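Local structure of cellobiose 2-epimerase (Ruminococcus albus, 3VW5) at residues Ser121-Ser126 / Tyr193-Asn198. The protein catalyses the reversible epimerization of cellobiose to 4-O-beta-D-glucopyranosyl-D-mannose, acting on the unmodified sugar. The protein carries 2 engineered substitutions. Residues are numbered along the deposited sequence; the frame is centred on the assembly and turned at random.
Sequences SYYRAS and YKADGN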
ATOM      1  N   SER A 121      -8.581 -10.434   0.925  1.00 43.00           N
ATOM      2  CA  SER A 121      -8.263 -10.544   2.338  1.00 40.43           C
ATOM      3  C   SER A 121      -9.513 -10.762   3.177  1.00 39.76           C
ATOM      4  O   SER A 121      -9.492 -11.509   4.144  1.00 39.70           O
ATOM      5  CB  SER A 121      -7.539  -9.281   2.793  1.00 34.45           C
ATOM      6  OG  SER A 121      -6.168  -9.396   2.512  1.00 41.23           O
ATOM      7  N   TYR A 122     -10.598 -10.103   2.801  1.00 35.59           N
ATOM      8  CA  TYR A 122     -11.834 -10.203   3.553  1.00 39.13           C
ATOM      9  C   TYR A 122     -12.386 -11.603   3.410  1.00 44.04           C
ATOM     10  O   TYR A 122     -12.901 -12.173   4.375  1.00 46.98           O
ATOM     11  CB  TYR A 122     -12.858  -9.182   3.079  1.00 35.98           C
ATOM     12  CG  TYR A 122     -14.179  -9.307   3.788  1.00 42.61           C
ATOM     13  CD1 TYR A 122     -14.286  -9.040   5.143  1.00 38.10           C
ATOM     14  CD2 TYR A 122     -15.328  -9.689   3.096  1.00 46.45           C
ATOM     15  CE1 TYR A 122     -15.493  -9.147   5.789  1.00 43.97           C
ATOM     16  CE2 TYR A 122     -16.540  -9.801   3.730  1.00 44.38           C
ATOM     17  CZ  TYR A 122     -16.620  -9.535   5.082  1.00 44.92           C
ATOM     18  OH  TYR A 122     -17.835  -9.663   5.721  1.00 48.73           O
ATOM     19  N   TYR A 123     -12.254 -12.168   2.210  1.00 41.41           N
ATOM     20  CA  TYR A 123     -12.590 -13.573   1.995  1.00 39.82           C
ATOM     21  C   TYR A 123     -11.747 -14.492   2.890  1.00 42.74           C
ATOM     22  O   TYR A 123     -12.294 -15.342   3.589  1.00 41.67           O
ATOM     23  CB  TYR A 123     -12.461 -13.960   0.513  1.00 41.00           C
ATOM     24  CG  TYR A 123     -12.517 -15.454   0.254  1.00 46.87           C
ATOM     25  CD1 TYR A 123     -13.702 -16.181   0.461  1.00 50.01           C
ATOM     26  CD2 TYR A 123     -11.390 -16.139  -0.191  1.00 38.46           C
ATOM     27  CE1 TYR A 123     -13.752 -17.534   0.234  1.00 43.68           C
ATOM     28  CE2 TYR A 123     -11.425 -17.483  -0.419  1.00 44.12           C
ATOM     29  CZ  TYR A 123     -12.609 -18.183  -0.208  1.00 49.89           C
ATOM     30  OH  TYR A 123     -12.634 -19.535  -0.448  1.00 50.61           O
ATOM     31  N   ARG A 124     -10.425 -14.328   2.881  1.00 40.46           N
ATOM     32  CA  ARG A 124      -9.577 -15.143   3.751  1.00 38.76           C
ATOM     33  C   ARG A 124      -9.985 -14.960   5.202  1.00 42.40           C
ATOM     34  O   ARG A 124      -9.689 -15.781   6.060  1.00 42.28           O
ATOM     35  CB  ARG A 124      -8.104 -14.779   3.590  1.00 36.83           C
ATOM     36  CG  ARG A 124      -7.540 -15.107   2.229  1.00 40.61           C
ATOM     37  CD  ARG A 124      -6.055 -14.796   2.169  1.00 41.53           C
ATOM     38  NE  ARG A 124      -5.299 -15.508   3.192  1.00 45.81           N
ATOM     39  CZ  ARG A 124      -4.391 -14.950   3.989  1.00 53.16           C
ATOM     40  NH1 ARG A 124      -4.118 -13.643   3.905  1.00 41.64           N
ATOM     41  NH2 ARG A 124      -3.752 -15.706   4.880  1.00 48.77           N
ATOM     42  N   ALA A 125     -10.665 -13.859   5.471  1.00 43.52           N
ATOM     43  CA  ALA A 125     -11.021 -13.525   6.831  1.00 42.89           C
ATOM     44  C   ALA A 125     -12.357 -14.134   7.248  1.00 46.76           C
ATOM     45  O   ALA A 125     -12.476 -14.610   8.370  1.00 43.04           O
ATOM     46  CB  ALA A 125     -11.042 -12.006   7.022  1.00 42.53           C
ATOM     47  N   SER A 126     -13.343 -14.134   6.346  1.00 47.16           N
ATOM     48  CA  SER A 126     -14.743 -14.235   6.751  1.00 43.19           C
ATOM     49  C   SER A 126     -15.508 -15.580   6.630  1.00 55.60           C
ATOM     50  O   SER A 126     -16.470 -15.786   7.387  1.00 77.63           O
ATOM     51  CB  SER A 126     -15.556 -13.092   6.154  1.00 44.74           C
ATOM     52  OG  SER A 126     -15.336 -13.024   4.754  1.00 50.02           O
ATOM     53  N   TYR A 193      -4.169 -15.011  -5.147  1.00 40.05           N
ATOM     54  CA  TYR A 193      -3.649 -16.352  -5.373  1.00 43.75           C
ATOM     55  C   TYR A 193      -3.549 -17.087  -4.041  1.00 42.17           C
ATOM     56  O   TYR A 193      -3.898 -18.256  -3.937  1.00 44.02           O
ATOM     57  CB  TYR A 193      -2.297 -16.307  -6.088  1.00 40.92           C
ATOM     58  CG  TYR A 193      -1.733 -17.664  -6.399  1.00 43.15           C
ATOM     59  CD1 TYR A 193      -2.095 -18.343  -7.563  1.00 44.61           C
ATOM     60  CD2 TYR A 193      -0.853 -18.277  -5.528  1.00 46.45           C
ATOM     61  CE1 TYR A 193      -1.591 -19.587  -7.848  1.00 39.39           C
ATOM     62  CE2 TYR A 193      -0.335 -19.526  -5.799  1.00 47.30           C
ATOM     63  CZ  TYR A 193      -0.706 -20.181  -6.967  1.00 49.44           C
ATOM     64  OH  TYR A 193      -0.188 -21.436  -7.236  1.00 53.18           O
ATOM     65  N   LYS A 194      -3.075 -16.383  -3.020  1.00 42.86           N
ATOM     66  CA  LYS A 194      -3.051 -16.910  -1.663  1.00 42.39           C
ATOM     67  C   LYS A 194      -4.441 -17.405  -1.282  1.00 44.30           C
ATOM     68  O   LYS A 194      -4.594 -18.470  -0.690  1.00 44.92           O
ATOM     69  CB  LYS A 194      -2.583 -15.821  -0.688  1.00 46.26           C
ATOM     70  CG  LYS A 194      -2.663 -16.188   0.785  1.00 47.72           C
ATOM     71  CD  LYS A 194      -1.386 -15.786   1.500  1.00 54.13           C
ATOM     72  CE  LYS A 194      -0.768 -16.968   2.255  1.00 64.34           C
ATOM     73  NZ  LYS A 194       0.598 -16.643   2.791  1.00 70.80           N
ATOM     74  N   ALA A 195      -5.455 -16.630  -1.649  1.00 39.10           N
ATOM     75  CA  ALA A 195      -6.825 -16.935  -1.266  1.00 41.92           C
ATOM     76  C   ALA A 195      -7.410 -18.193  -1.921  1.00 46.73           C
ATOM     77  O   ALA A 195      -8.217 -18.895  -1.295  1.00 46.87           O
ATOM     78  CB  ALA A 195      -7.736 -15.741  -1.528  1.00 38.78           C
ATOM     79  N   ASP A 196      -7.022 -18.472  -3.170  1.00 42.27           N
ATOM     80  CA  ASP A 196      -7.795 -19.412  -3.988  1.00 44.54           C
ATOM     81  C   ASP A 196      -7.019 -20.172  -5.078  1.00 44.33           C
ATOM     82  O   ASP A 196      -7.606 -20.960  -5.832  1.00 39.51           O
ATOM     83  CB  ASP A 196      -8.985 -18.669  -4.601  1.00 46.05           C
ATOM     84  CG  ASP A 196     -10.011 -19.597  -5.176  1.00 49.59           C
ATOM     85  OD1 ASP A 196     -10.772 -20.193  -4.385  1.00 56.99           O
ATOM     86  OD2 ASP A 196     -10.067 -19.724  -6.418  1.00 51.66           O
ATOM     87  N   GLY A 197      -5.716 -19.913  -5.159  1.00 40.77           N
ATOM     88  CA  GLY A 197      -4.809 -20.644  -6.036  1.00 39.15           C
ATOM     89  C   GLY A 197      -5.076 -20.737  -7.534  1.00 39.68           C
ATOM     90  O   GLY A 197      -4.526 -21.611  -8.177  1.00 44.75           O
ATOM     91  N   ASN A 198      -5.907 -19.853  -8.084  1.00 44.93           N
ATOM     92  CA  ASN A 198      -6.221 -19.827  -9.521  1.00 42.06           C
ATOM     93  C   ASN A 198      -4.993 -19.550 -10.372  1.00 43.88           C
ATOM     94  O   ASN A 198      -4.338 -18.526 -10.200  1.00 46.51           O
ATOM     95  CB  ASN A 198      -7.320 -18.790  -9.814  1.00 42.06           C
ATOM     96  CG  ASN A 198      -7.676 -18.695 -11.305  1.00 52.14           C
ATOM     97  OD1 ASN A 198      -7.836 -17.600 -11.856  1.00 52.15           O
ATOM     98  ND2 ASN A 198      -7.809 -19.841 -11.955  1.00 52.65           N
TER
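The ring of Tyr123 turns an edge to Ala195: CE2 comes up to Ala195 O at 3.6 Å, with that oxygen lying in the plane of the ring, while the neighbouring CD2 rests 3.9 Å from Ala195 CB. Because CG is anti to the backbone N (chi1 168°), the ring reaches out beside the Ala195 end of the other helix. The second flat group at the interface, the guanidinium of Arg124, has Lys194 CG on one face, 3.6 Å from Arg124 NE and displaced toward the rim of the group. A bend at chi3 (57°) turns the arginine chain so that this face meets the lysine methylene, and the two long side chains cross at a slant. The methyl of Ala195 fits between Arg124 and Tyr123, its CB 3.8 Å from Arg124 CG; the small residue lets the helices come close, Arg124 CA and Ala195 CA being 6.0 Å apart. Within the first helix, Ser126 OG lies over the centre of one face of the Tyr122 ring.

The polar ends of Arg124 and Asp196 are held by residues outside the two segments. Arg124 NH1 makes a salt bridge to Glu191, one turn back on the lysine's own helix, and Asp196 OD2 is hydrogen-bonded to Tyr136 OH from helix 129-145. Leu132 of that same helix touches both Tyr123 and Asp196. The contact thus joins the C-terminal ends of helices 109-126 and 179-196 within the (alpha/alpha)6 barrel, near the surface of the protein.

No hydrogen bond links the two segments directly, so they meet through van der Waals contacts, among them those of the lysine methylenes. Arg124 NH2 and Lys194 NZ stand 4.9 Å apart, and their like charges probably repel; the carboxylate of Glu191 would be expected to offset part of that cost.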